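Side-chain contacts in uncharacterized protein (Bacteroides ovatus CL02T12C04, PDB 6PTM), which probably acts as an exo-carrageenase of glycoside hydrolase family 42, cleaving sugar units from the ends of carrageenan chains: residues 295-298 / 303-306; 306-311 / 361-366; 397-400 / 406-409; 254-259 / 372-377; 291-296 / 422-427. All blocks are in the same frame, centred on the assembly; numbering follows the deposited sequence.

Contact 1. Residues 295-298 / 303-306; sequences HWNC and WASA
H295 and W303 cross at about a right angle, CE1 of the imidazole coming 3.4 Å from CH2 of the indole. The ring planes lie 44° apart, an oblique aromatic pair, and the W303 CZ3 corner lies over the rim of one imidazole face. With CG between the backbone N and carbonyl carbon (chi1 38°), H295 swings towards the second segment.

The tight part centres on buried N297. Its amide is the right group to reach a carbonyl: ND2 donates to O of W303 at 2.9 Å, nearly in its own amide plane. The backbone O of N297 accepts from A306 N at 3.0 Å and also takes a CA-H contact from S305. The looser side belongs to W303, an exposed residue whose indole meets the first segment through its six-membered ring.

A water joins the two parts, accepting from N297 N, donating to A304 O at 2.6 Å and lying 2.8 Å from H295 ND1. A leucine in place of H295 would probably leave this water without its imidazole partner and the indole without its aromatic neighbour. Within this loop, which follows barrel strand 288-292, directed hydrogen bonds and the water therefore set the spacing of the two backbones, while the H295-W303 pair adds contact without a fixed direction.

Contact 2. Residues 306-311 / 361-366; sequences APISEY and FDFMAF
I308, just before helix 310-324, packs on F363 and F366 of helix 358-385, both helices lying in the long excursion between barrel strands 288-292 and 391-394. The contact is wholly apolar and buried, and isoleucine suits it because its two branches can touch one ring at once. CD1 comes 3.7 Å from F363 CZ, and CG2 lies 3.9 Å from that same CZ, so the far corner of the phenyl ring rests against both. The side chain is extended, CD1 being anti to CA (chi2 175°), which carries the methyl on to the edge of the F366 ring, 4.0 Å from CE2. I308 and F363 approach from opposite directions. The two phenylalanines are three residues apart and thus lie on neighbouring turns of one helix face, making a surface broad enough for a single aliphatic residue.

The next residue, S309, takes the N-cap position, and its OG accepts from A312 N while also bonding to D257. Helix 310-324 then runs on beside the same aromatic surface: F316 meets F363 edge-to-face, W319 does the same to F366, and I308 thus extends at the helix entrance the packing that joins helices 310-324 and 358-385.

Contact 3. Residues 397-400 / 406-409; sequences PNLW and DSGI
L399 reaches across to S407 and I409 with its branched end. In the second segment D406 comes first; it meets the neighbouring loop, OD2 accepting from C298 N. S407 follows, lying against both leucine methyls: its CB is 3.9 Å from L399 CD1 and 4.0 Å from CD2. Leucine suits this place because, with CD1 anti to CA (chi2 -179°), one methyl is thrust forward between the serine and the isoleucine.

S407 OG also turns back on its own chain and accepts from I409 N at 3.1 Å, an ST turn in the loop that leads from short helix 398-401 to helix 411-417, between two strands of the (beta/alpha)8 barrel. OG further donates to a water 2.9 Å away. Without the hydroxyl, as with an alanine here, I409 N would probably lose its acceptor and the water its donor, and the turn could relax.

G408 sits at the bend with a positive phi of 80°, a conformation that favours glycine. I409 closes the segment: its CG1 packs 3.7 Å from L399 CD1, while the rest of the side chain leads on towards L414 and V371. The same water spans the two backbones, donating to L399 O at 2.8 Å and to I409 O at 2.7 Å.

Contact 4. Residues 254-259 / 372-377; sequences TMYDIN and TEWFSF
W374 of helix 358-385 turns one indole face to I258 and an edge to Y256, both from the loop between helices 236-241 and 261-278, in the connection that follows strand 225-230 of the (beta/alpha)8 barrel, so that a helix flanking the barrel is joined to an earlier strand-to-helix connection.

The apolar contacts are led by a CH-pi interaction. I258 CG2 sits 3.4 Å from the centroid of the indole five-membered ring, only 13° off its normal, which is close packing. The other branch of the isoleucine spreads towards the root of the tryptophan, CD1 reaching 3.8 Å from W374 CB. A beta-branched aliphatic thus fits the flat indole well. CG of W374 is anti to the backbone N (chi1 160°), which swings the indole out to the loop.

At the indole edge the approach is different: Y256 crosses it at about a right angle, its OH lying near the indole plane, 3.3 Å from W374 CZ2. That hydroxyl finds its polar partners in H231 and N267.

Two waters supply the hydrogen-bonded bridges. One accepts from W374 NE1 at 3.1 Å and bonds to T254 OG1; another accepts from N259 ND2 at 3.0 Å and donates to E373 OE1, which also meets R264 in a salt bridge. Within the loop, D257 OD1 accepts from N259 N at 2.9 Å in an Asx turn, the donor lying well above the carboxylate plane.

Contact 5. Residues 291-296 / 422-427; sequences CNEPHW and GNDASS
E293 and D424 meet carboxylate to carboxylate, E293 OE2 standing 2.5 Å from D424 OD2. Their side chains cross at about a right angle and the planes of the two acid groups are turned 75° apart, so they do not lie flat on one another. E293 comes in lengthwise: its chain is extended beyond CG (chi2 -161°), which brings the carboxylate over to the second segment and also leaves CG 3.5 Å from D424 OD2. D424 is shorter, and its CB is directed toward the first segment from a backbone 7.9 Å away, measured between CA atoms of E293 and D424. A long acid facing a short one suits this gap. Beside them N423 shapes the turn, its OD1 accepting from A425 N at 3.2 Å on an in-plane lone pair, an Asx turn.

The sequence N292-E293-P294, at the end of strand 288-292, matches the place where clan GH-A enzymes carry their acid/base glutamate, so E293 probably has that role. D424 also touches E470 on strand 466-471. The pair therefore lies just past the ends of strands 288-292 and 421-423, at the strand ends that carry the active site in this clan; strand 391-394 comes between them, and D424 makes a backbone bond to I395 just beyond it.

The contacts lie in the strand ends, loops and helices of the (beta/alpha)8 barrel. Contacts 1 and 2 share A306 and have centres about 10 Å apart; contact 1 lies equally far from contact 3, while contact 5 has its centre about 9 Å from that of contact 3 and about 20 Å from that of contact 2. Contacts 2 and 4 both use helix 358-385, joined also by a probable hydrogen bond between S309 and D257. Along the chain, contacts 1 and 2 are nested within the loop that contact 4 closes, contact 3 lies within that of contact 5, and contacts 4 and 5 cross. The W296 backbone bond to S407 ties contacts 1 and 5 to contact 3, and the loop carrying the probable active-site glutamate is connected through contacts 1 and 4 to helix 358-385.

Contact 1. Residues 295-298 / 303-306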
# COMPACT_ATOMS: atom_id res chain seq x y z
N HIS A 295 -15.16 -5.10 -0.21
CA HIS A 295 -15.66 -4.89 -1.58
C HIS A 295 -17.08 -5.44 -1.66
O HIS A 295 -17.40 -6.43 -0.91
CB HIS A 295 -14.70 -5.44 -2.66
CG HIS A 295 -14.02 -6.73 -2.32
ND1 HIS A 295 -14.59 -7.95 -2.60
CD2 HIS A 295 -12.78 -7.00 -1.82
CE1 HIS A 295 -13.77 -8.92 -2.22
NE2 HIS A 295 -12.64 -8.37 -1.77
N TRP A 296 -17.88 -4.76 -2.47
CA TRP A 296 -19.32 -5.03 -2.72
C TRP A 296 -19.53 -5.17 -4.22
O TRP A 296 -20.37 -4.43 -4.79
CB TRP A 296 -20.16 -3.91 -2.10
CG TRP A 296 -20.22 -3.99 -0.60
CD1 TRP A 296 -21.21 -4.56 0.14
CD2 TRP A 296 -19.24 -3.52 0.35
NE1 TRP A 296 -20.94 -4.46 1.47
CE2 TRP A 296 -19.76 -3.80 1.64
CE3 TRP A 296 -18.04 -2.83 0.24
CZ2 TRP A 296 -19.08 -3.47 2.80
CZ3 TRP A 296 -17.37 -2.49 1.39
CH2 TRP A 296 -17.88 -2.81 2.66
N ASN A 297 -18.71 -6.04 -4.83
CA ASN A 297 -18.76 -6.27 -6.29
C ASN A 297 -20.19 -6.67 -6.66
O ASN A 297 -20.82 -7.44 -5.92
CB ASN A 297 -17.80 -7.34 -6.78
CG ASN A 297 -16.34 -7.01 -6.51
OD1 ASN A 297 -15.99 -5.85 -6.37
ND2 ASN A 297 -15.48 -8.04 -6.52
N CYS A 298 -20.68 -6.15 -7.78
CA CYS A 298 -22.11 -6.17 -8.14
C CYS A 298 -22.27 -6.35 -9.66
O CYS A 298 -23.28 -5.90 -10.19
CB CYS A 298 -22.75 -4.89 -7.61
SG CYS A 298 -22.12 -3.37 -8.38
N TRP A 303 -16.20 -12.47 -9.78
CA TRP A 303 -15.66 -12.87 -8.47
C TRP A 303 -16.20 -11.95 -7.37
O TRP A 303 -16.15 -10.70 -7.56
CB TRP A 303 -14.13 -12.84 -8.54
CG TRP A 303 -13.49 -12.84 -7.19
CD1 TRP A 303 -13.36 -13.91 -6.35
CD2 TRP A 303 -12.92 -11.70 -6.53
NE1 TRP A 303 -12.73 -13.51 -5.19
CE2 TRP A 303 -12.46 -12.16 -5.27
CE3 TRP A 303 -12.74 -10.35 -6.86
CZ2 TRP A 303 -11.83 -11.30 -4.36
CZ3 TRP A 303 -12.13 -9.49 -5.96
CH2 TRP A 303 -11.68 -9.97 -4.73
N ALA A 304 -16.68 -12.56 -6.29
CA ALA A 304 -17.15 -11.95 -5.03
C ALA A 304 -18.32 -10.99 -5.31
O ALA A 304 -18.48 -10.08 -4.54
CB ALA A 304 -16.02 -11.23 -4.32
N SER A 305 -19.08 -11.19 -6.39
CA SER A 305 -20.26 -10.37 -6.72
C SER A 305 -21.50 -10.92 -6.01
O SER A 305 -21.61 -12.13 -5.76
CB SER A 305 -20.44 -10.24 -8.21
OG SER A 305 -20.50 -11.55 -8.79
N ALA A 306 -22.41 -10.02 -5.65
CA ALA A 306 -23.75 -10.33 -5.14
C ALA A 306 -24.66 -9.15 -5.48
O ALA A 306 -24.21 -8.01 -5.63
CB ALA A 306 -23.69 -10.57 -3.66
O HOH W 1 -17.35 -8.17 -3.27

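Contact 2. Residues 306-311 / 361-366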
# COMPACT_ATOMS: atom_id res chain seq x y z
N ALA A 306 -22.41 -10.02 -5.65
CA ALA A 306 -23.75 -10.33 -5.14
C ALA A 306 -24.66 -9.15 -5.48
O ALA A 306 -24.21 -8.01 -5.63
CB ALA A 306 -23.69 -10.57 -3.66
N PRO A 307 -25.98 -9.40 -5.58
CA PRO A 307 -26.94 -8.32 -5.71
C PRO A 307 -27.02 -7.55 -4.39
O PRO A 307 -26.87 -8.18 -3.33
CB PRO A 307 -28.28 -9.03 -5.98
CG PRO A 307 -27.90 -10.50 -6.24
CD PRO A 307 -26.62 -10.72 -5.48
N ILE A 308 -27.33 -6.26 -4.46
CA ILE A 308 -27.51 -5.42 -3.24
C ILE A 308 -28.85 -5.79 -2.61
O ILE A 308 -29.67 -6.35 -3.30
CB ILE A 308 -27.35 -3.92 -3.52
CG1 ILE A 308 -28.53 -3.34 -4.30
CG2 ILE A 308 -26.02 -3.68 -4.22
CD1 ILE A 308 -28.45 -1.82 -4.48
N SER A 309 -29.01 -5.49 -1.33
CA SER A 309 -30.23 -5.86 -0.56
C SER A 309 -31.38 -4.94 -0.97
O SER A 309 -31.12 -3.95 -1.69
CB SER A 309 -29.97 -5.76 0.89
OG SER A 309 -30.06 -4.41 1.32
N GLU A 310 -32.57 -5.19 -0.42
CA GLU A 310 -33.76 -4.32 -0.64
C GLU A 310 -33.56 -3.02 0.15
O GLU A 310 -33.87 -1.95 -0.39
CB GLU A 310 -35.03 -5.11 -0.32
CG GLU A 310 -35.21 -6.29 -1.28
CD GLU A 310 -35.32 -5.87 -2.74
OE1 GLU A 310 -36.26 -5.12 -3.05
OE2 GLU A 310 -34.43 -6.17 -3.53
N TYR A 311 -33.00 -3.11 1.36
CA TYR A 311 -32.62 -1.92 2.16
C TYR A 311 -31.67 -1.06 1.32
O TYR A 311 -31.88 0.19 1.26
CB TYR A 311 -32.05 -2.30 3.54
CG TYR A 311 -33.10 -2.59 4.60
CD1 TYR A 311 -33.87 -1.59 5.18
CD2 TYR A 311 -33.35 -3.88 4.99
CE1 TYR A 311 -34.85 -1.87 6.12
CE2 TYR A 311 -34.33 -4.19 5.93
CZ TYR A 311 -35.08 -3.19 6.51
OH TYR A 311 -36.02 -3.55 7.43
N PHE A 361 -23.85 3.66 -14.52
CA PHE A 361 -23.02 4.69 -13.89
C PHE A 361 -23.56 4.97 -12.49
O PHE A 361 -22.81 5.03 -11.50
CB PHE A 361 -23.01 5.98 -14.71
CG PHE A 361 -22.22 7.01 -13.95
CD1 PHE A 361 -22.84 7.81 -13.02
CD2 PHE A 361 -20.85 7.03 -14.06
CE1 PHE A 361 -22.10 8.69 -12.25
CE2 PHE A 361 -20.11 7.88 -13.26
CZ PHE A 361 -20.73 8.71 -12.36
N ASP A 362 -24.87 5.21 -12.42
CA ASP A 362 -25.60 5.55 -11.18
C ASP A 362 -25.41 4.43 -10.17
O ASP A 362 -25.17 4.75 -8.98
CB ASP A 362 -27.07 5.83 -11.48
CG ASP A 362 -27.30 7.23 -12.04
OD1 ASP A 362 -26.33 8.05 -12.06
OD2 ASP A 362 -28.42 7.48 -12.50
N PHE A 363 -25.55 3.18 -10.61
CA PHE A 363 -25.45 2.02 -9.68
C PHE A 363 -24.04 2.00 -9.05
O PHE A 363 -23.91 1.85 -7.81
CB PHE A 363 -25.78 0.73 -10.42
CG PHE A 363 -26.17 -0.38 -9.49
CD1 PHE A 363 -27.51 -0.67 -9.27
CD2 PHE A 363 -25.20 -1.16 -8.88
CE1 PHE A 363 -27.86 -1.67 -8.38
CE2 PHE A 363 -25.56 -2.18 -8.01
CZ PHE A 363 -26.90 -2.43 -7.76
N MET A 364 -23.00 2.18 -9.87
CA MET A 364 -21.60 2.06 -9.40
C MET A 364 -21.26 3.26 -8.52
O MET A 364 -20.56 3.06 -7.50
CB MET A 364 -20.61 1.95 -10.57
CG MET A 364 -20.80 0.74 -11.45
SD MET A 364 -21.20 -0.76 -10.55
CE MET A 364 -21.43 -1.88 -11.93
N ALA A 365 -21.75 4.46 -8.87
CA ALA A 365 -21.51 5.72 -8.14
C ALA A 365 -22.19 5.62 -6.77
O ALA A 365 -21.54 5.92 -5.76
CB ALA A 365 -22.02 6.88 -8.96
N PHE A 366 -23.44 5.14 -6.76
CA PHE A 366 -24.21 4.90 -5.52
C PHE A 366 -23.44 3.87 -4.67
O PHE A 366 -23.31 4.08 -3.46
CB PHE A 366 -25.65 4.45 -5.81
CG PHE A 366 -26.25 3.73 -4.62
CD1 PHE A 366 -26.57 4.44 -3.47
CD2 PHE A 366 -26.44 2.37 -4.61
CE1 PHE A 366 -27.07 3.79 -2.35
CE2 PHE A 366 -26.96 1.71 -3.50
CZ PHE A 366 -27.28 2.43 -2.37

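Contact 3. Residues 397-400 / 406-409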
# COMPACT_ATOMS: atom_id res chain seq x y z
N PRO A 397 -5.31 -1.95 -3.04
CA PRO A 397 -5.09 -0.83 -3.96
C PRO A 397 -5.48 -1.10 -5.41
O PRO A 397 -5.73 -0.15 -6.10
CB PRO A 397 -3.59 -0.61 -3.87
CG PRO A 397 -3.25 -1.08 -2.49
CD PRO A 397 -4.11 -2.31 -2.29
N ASN A 398 -5.49 -2.36 -5.86
CA ASN A 398 -5.83 -2.73 -7.26
C ASN A 398 -7.32 -2.42 -7.52
O ASN A 398 -7.67 -2.30 -8.70
CB ASN A 398 -5.36 -4.15 -7.67
CG ASN A 398 -6.04 -5.32 -7.00
OD1 ASN A 398 -6.91 -5.18 -6.15
ND2 ASN A 398 -5.71 -6.52 -7.44
N LEU A 399 -8.15 -2.19 -6.51
CA LEU A 399 -9.55 -1.73 -6.74
C LEU A 399 -9.56 -0.29 -7.27
O LEU A 399 -10.58 0.12 -7.80
CB LEU A 399 -10.40 -1.91 -5.49
CG LEU A 399 -10.63 -3.34 -5.02
CD1 LEU A 399 -11.50 -3.37 -3.78
CD2 LEU A 399 -11.28 -4.16 -6.13
N TRP A 400 -8.44 0.43 -7.20
CA TRP A 400 -8.20 1.69 -7.93
C TRP A 400 -7.18 1.52 -9.07
O TRP A 400 -7.43 2.09 -10.13
CB TRP A 400 -7.73 2.79 -6.99
CG TRP A 400 -7.47 4.07 -7.69
CD1 TRP A 400 -8.35 5.08 -7.94
CD2 TRP A 400 -6.20 4.52 -8.19
NE1 TRP A 400 -7.72 6.11 -8.59
CE2 TRP A 400 -6.40 5.79 -8.76
CE3 TRP A 400 -4.92 3.96 -8.24
CZ2 TRP A 400 -5.38 6.50 -9.39
CZ3 TRP A 400 -3.89 4.68 -8.82
CH2 TRP A 400 -4.13 5.93 -9.40
N ASP A 406 -16.77 -1.58 -9.75
CA ASP A 406 -18.05 -2.09 -9.21
C ASP A 406 -17.94 -2.45 -7.73
O ASP A 406 -18.94 -2.88 -7.16
CB ASP A 406 -18.57 -3.26 -10.04
CG ASP A 406 -17.65 -4.46 -9.98
OD1 ASP A 406 -16.46 -4.29 -10.39
OD2 ASP A 406 -18.10 -5.48 -9.46
N SER A 407 -16.77 -2.32 -7.10
CA SER A 407 -16.51 -2.80 -5.72
C SER A 407 -17.17 -1.88 -4.67
O SER A 407 -17.23 -2.31 -3.52
CB SER A 407 -15.03 -2.87 -5.43
OG SER A 407 -14.47 -1.57 -5.52
N GLY A 408 -17.52 -0.65 -5.03
CA GLY A 408 -18.01 0.37 -4.07
C GLY A 408 -16.85 1.02 -3.32
O GLY A 408 -17.08 1.78 -2.35
N ILE A 409 -15.63 0.73 -3.75
CA ILE A 409 -14.41 1.29 -3.13
C ILE A 409 -13.99 2.54 -3.91
O ILE A 409 -13.50 2.42 -5.09
CB ILE A 409 -13.30 0.23 -3.07
CG1 ILE A 409 -13.75 -0.95 -2.21
CG2 ILE A 409 -12.00 0.84 -2.57
CD1 ILE A 409 -14.24 -0.60 -0.80
O HOH W 2 -13.24 0.53 -7.03

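Contact 4. Residues 254-259 / 372-377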
# COMPACT_ATOMS: atom_id res chain seq x y z
N THR A 254 -17.50 -8.83 4.48
CA THR A 254 -18.69 -8.24 5.18
C THR A 254 -19.93 -9.09 4.87
O THR A 254 -20.63 -8.82 3.87
CB THR A 254 -18.90 -6.75 4.85
OG1 THR A 254 -17.70 -6.00 5.02
CG2 THR A 254 -19.98 -6.13 5.72
N MET A 255 -20.20 -10.11 5.68
CA MET A 255 -21.18 -11.16 5.33
C MET A 255 -22.53 -10.80 5.97
O MET A 255 -23.16 -11.62 6.68
CB MET A 255 -20.68 -12.53 5.78
CG MET A 255 -19.50 -13.03 4.98
SD MET A 255 -19.82 -12.90 3.20
CE MET A 255 -21.22 -14.02 3.08
N TYR A 256 -22.97 -9.57 5.74
CA TYR A 256 -24.26 -9.04 6.20
C TYR A 256 -24.49 -7.73 5.44
O TYR A 256 -23.58 -7.24 4.77
CB TYR A 256 -24.28 -8.89 7.73
CG TYR A 256 -23.31 -7.90 8.34
CD1 TYR A 256 -22.07 -8.29 8.82
CD2 TYR A 256 -23.64 -6.56 8.41
CE1 TYR A 256 -21.19 -7.36 9.37
CE2 TYR A 256 -22.75 -5.62 8.92
CZ TYR A 256 -21.53 -6.02 9.44
OH TYR A 256 -20.68 -5.06 9.98
N ASP A 257 -25.69 -7.18 5.58
CA ASP A 257 -26.16 -6.01 4.81
C ASP A 257 -25.75 -4.73 5.53
O ASP A 257 -26.35 -4.45 6.57
CB ASP A 257 -27.68 -6.08 4.67
CG ASP A 257 -28.25 -4.91 3.90
OD1 ASP A 257 -27.46 -4.13 3.34
OD2 ASP A 257 -29.47 -4.82 3.82
N ILE A 258 -24.81 -3.95 4.98
CA ILE A 258 -24.39 -2.66 5.60
C ILE A 258 -25.56 -1.66 5.65
O ILE A 258 -25.47 -0.67 6.38
CB ILE A 258 -23.16 -2.06 4.91
CG1 ILE A 258 -23.38 -1.82 3.41
CG2 ILE A 258 -21.95 -2.91 5.17
CD1 ILE A 258 -22.24 -1.08 2.72
N ASN A 259 -26.64 -1.87 4.88
CA ASN A 259 -27.78 -0.92 4.89
C ASN A 259 -28.94 -1.45 5.77
O ASN A 259 -30.01 -0.83 5.73
CB ASN A 259 -28.21 -0.60 3.46
CG ASN A 259 -27.12 0.13 2.72
OD1 ASN A 259 -26.57 -0.37 1.74
ND2 ASN A 259 -26.80 1.34 3.18
N THR A 372 -18.74 4.37 1.27
CA THR A 372 -18.10 5.50 1.98
C THR A 372 -18.93 5.85 3.24
O THR A 372 -18.33 6.02 4.35
CB THR A 372 -17.93 6.69 1.03
OG1 THR A 372 -17.11 6.33 -0.09
CG2 THR A 372 -17.39 7.89 1.76
N GLU A 373 -20.24 5.99 3.10
CA GLU A 373 -21.15 6.34 4.24
C GLU A 373 -21.05 5.27 5.35
O GLU A 373 -21.00 5.63 6.56
CB GLU A 373 -22.57 6.56 3.73
CG GLU A 373 -23.55 7.02 4.81
CD GLU A 373 -24.05 5.94 5.75
OE1 GLU A 373 -24.27 4.79 5.29
OE2 GLU A 373 -24.25 6.25 6.95
N TRP A 374 -20.96 4.00 4.97
CA TRP A 374 -20.87 2.89 5.94
C TRP A 374 -19.62 3.08 6.79
O TRP A 374 -19.69 2.98 8.03
CB TRP A 374 -20.92 1.57 5.18
CG TRP A 374 -20.38 0.39 5.93
CD1 TRP A 374 -19.23 -0.32 5.67
CD2 TRP A 374 -20.98 -0.22 7.07
NE1 TRP A 374 -19.10 -1.34 6.57
CE2 TRP A 374 -20.14 -1.29 7.45
CE3 TRP A 374 -22.15 0.03 7.80
CZ2 TRP A 374 -20.45 -2.12 8.52
CZ3 TRP A 374 -22.46 -0.80 8.84
CH2 TRP A 374 -21.61 -1.84 9.21
N PHE A 375 -18.48 3.34 6.15
CA PHE A 375 -17.19 3.50 6.85
C PHE A 375 -17.21 4.80 7.66
O PHE A 375 -16.59 4.78 8.76
CB PHE A 375 -16.02 3.40 5.86
CG PHE A 375 -15.75 1.98 5.47
CD1 PHE A 375 -15.42 1.03 6.42
CD2 PHE A 375 -15.89 1.56 4.16
CE1 PHE A 375 -15.19 -0.28 6.06
CE2 PHE A 375 -15.66 0.25 3.80
CZ PHE A 375 -15.35 -0.68 4.75
N SER A 376 -17.90 5.84 7.19
CA SER A 376 -18.15 7.06 7.98
C SER A 376 -18.95 6.73 9.24
O SER A 376 -18.57 7.22 10.33
CB SER A 376 -18.81 8.17 7.17
OG SER A 376 -17.90 8.63 6.17
N PHE A 377 -20.03 5.95 9.12
CA PHE A 377 -20.84 5.47 10.28
C PHE A 377 -19.92 4.75 11.28
O PHE A 377 -19.91 5.13 12.45
CB PHE A 377 -22.01 4.58 9.83
CG PHE A 377 -22.62 3.74 10.92
CD1 PHE A 377 -23.47 4.31 11.87
CD2 PHE A 377 -22.34 2.39 11.01
CE1 PHE A 377 -23.99 3.54 12.90
CE2 PHE A 377 -22.86 1.62 12.05
CZ PHE A 377 -23.67 2.20 13.00
O HOH W 3 -17.40 -3.90 6.66
O HOH W 4 -24.52 3.34 3.15

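Contact 5. Residues 291-296 / 422-427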
# COMPACT_ATOMS: atom_id res chain seq x y z
N CYS A 291 -12.26 -2.56 8.24
CA CYS A 291 -12.60 -3.80 7.52
C CYS A 291 -11.37 -4.32 6.76
O CYS A 291 -10.64 -3.50 6.14
CB CYS A 291 -13.74 -3.57 6.52
SG CYS A 291 -14.47 -5.11 5.88
N ASN A 292 -11.22 -5.64 6.76
CA ASN A 292 -10.30 -6.46 5.93
C ASN A 292 -10.80 -6.56 4.47
O ASN A 292 -11.81 -7.25 4.25
CB ASN A 292 -10.25 -7.86 6.55
CG ASN A 292 -9.22 -8.76 5.91
OD1 ASN A 292 -8.08 -8.91 6.39
ND2 ASN A 292 -9.63 -9.35 4.82
N GLU A 293 -10.07 -6.00 3.51
CA GLU A 293 -10.28 -6.17 2.04
C GLU A 293 -11.77 -6.07 1.73
O GLU A 293 -12.37 -6.99 1.17
CB GLU A 293 -9.74 -7.50 1.52
CG GLU A 293 -8.22 -7.61 1.64
CD GLU A 293 -7.60 -8.68 0.75
OE1 GLU A 293 -8.34 -9.63 0.39
OE2 GLU A 293 -6.41 -8.56 0.44
N PRO A 294 -12.43 -4.97 2.15
CA PRO A 294 -13.83 -4.75 1.79
C PRO A 294 -14.02 -4.60 0.27
O PRO A 294 -13.11 -4.09 -0.44
CB PRO A 294 -14.16 -3.44 2.51
CG PRO A 294 -12.85 -2.73 2.49
CD PRO A 294 -11.86 -3.82 2.87
N HIS A 295 -15.16 -5.10 -0.21
CA HIS A 295 -15.66 -4.89 -1.58
C HIS A 295 -17.08 -5.44 -1.66
O HIS A 295 -17.40 -6.43 -0.91
CB HIS A 295 -14.70 -5.44 -2.66
CG HIS A 295 -14.02 -6.73 -2.32
ND1 HIS A 295 -14.59 -7.95 -2.60
CD2 HIS A 295 -12.78 -7.00 -1.82
CE1 HIS A 295 -13.77 -8.92 -2.22
NE2 HIS A 295 -12.64 -8.37 -1.77
N TRP A 296 -17.88 -4.76 -2.47
CA TRP A 296 -19.32 -5.03 -2.72
C TRP A 296 -19.53 -5.17 -4.22
O TRP A 296 -20.37 -4.43 -4.79
CB TRP A 296 -20.16 -3.91 -2.10
CG TRP A 296 -20.22 -3.99 -0.60
CD1 TRP A 296 -21.21 -4.56 0.14
CD2 TRP A 296 -19.24 -3.52 0.35
NE1 TRP A 296 -20.94 -4.46 1.47
CE2 TRP A 296 -19.76 -3.80 1.64
CE3 TRP A 296 -18.04 -2.83 0.24
CZ2 TRP A 296 -19.08 -3.47 2.80
CZ3 TRP A 296 -17.37 -2.49 1.39
CH2 TRP A 296 -17.88 -2.81 2.66
N GLY A 422 -4.75 3.42 5.11
CA GLY A 422 -4.75 1.95 5.15
C GLY A 422 -4.70 1.37 3.76
O GLY A 422 -5.25 2.02 2.81
N ASN A 423 -4.08 0.20 3.65
CA ASN A 423 -4.09 -0.65 2.44
C ASN A 423 -3.43 -1.99 2.77
O ASN A 423 -2.85 -2.11 3.83
CB ASN A 423 -3.35 -0.02 1.27
CG ASN A 423 -1.91 0.33 1.59
OD1 ASN A 423 -1.03 -0.52 1.50
ND2 ASN A 423 -1.65 1.56 1.98
N ASP A 424 -3.47 -2.93 1.84
CA ASP A 424 -2.66 -4.19 1.86
C ASP A 424 -2.08 -4.35 0.46
O ASP A 424 -2.34 -5.36 -0.20
CB ASP A 424 -3.44 -5.36 2.45
CG ASP A 424 -4.51 -5.96 1.56
OD1 ASP A 424 -5.08 -5.22 0.76
OD2 ASP A 424 -4.75 -7.17 1.70
N ALA A 425 -1.33 -3.34 0.04
CA ALA A 425 -0.64 -3.32 -1.27
C ALA A 425 0.12 -4.62 -1.44
O ALA A 425 0.78 -5.04 -0.46
CB ALA A 425 0.31 -2.15 -1.40
N SER A 426 -0.03 -5.20 -2.64
CA SER A 426 0.73 -6.35 -3.19
C SER A 426 1.74 -5.85 -4.22
O SER A 426 1.47 -4.83 -4.90
CB SER A 426 -0.15 -7.36 -3.89
OG SER A 426 -1.09 -7.92 -2.99
N SER A 427 2.83 -6.60 -4.37
CA SER A 427 3.80 -6.45 -5.48
C SER A 427 4.12 -7.85 -6.03
O SER A 427 3.29 -8.43 -6.73
CB SER A 427 5.03 -5.68 -5.01
OG SER A 427 5.64 -6.32 -3.90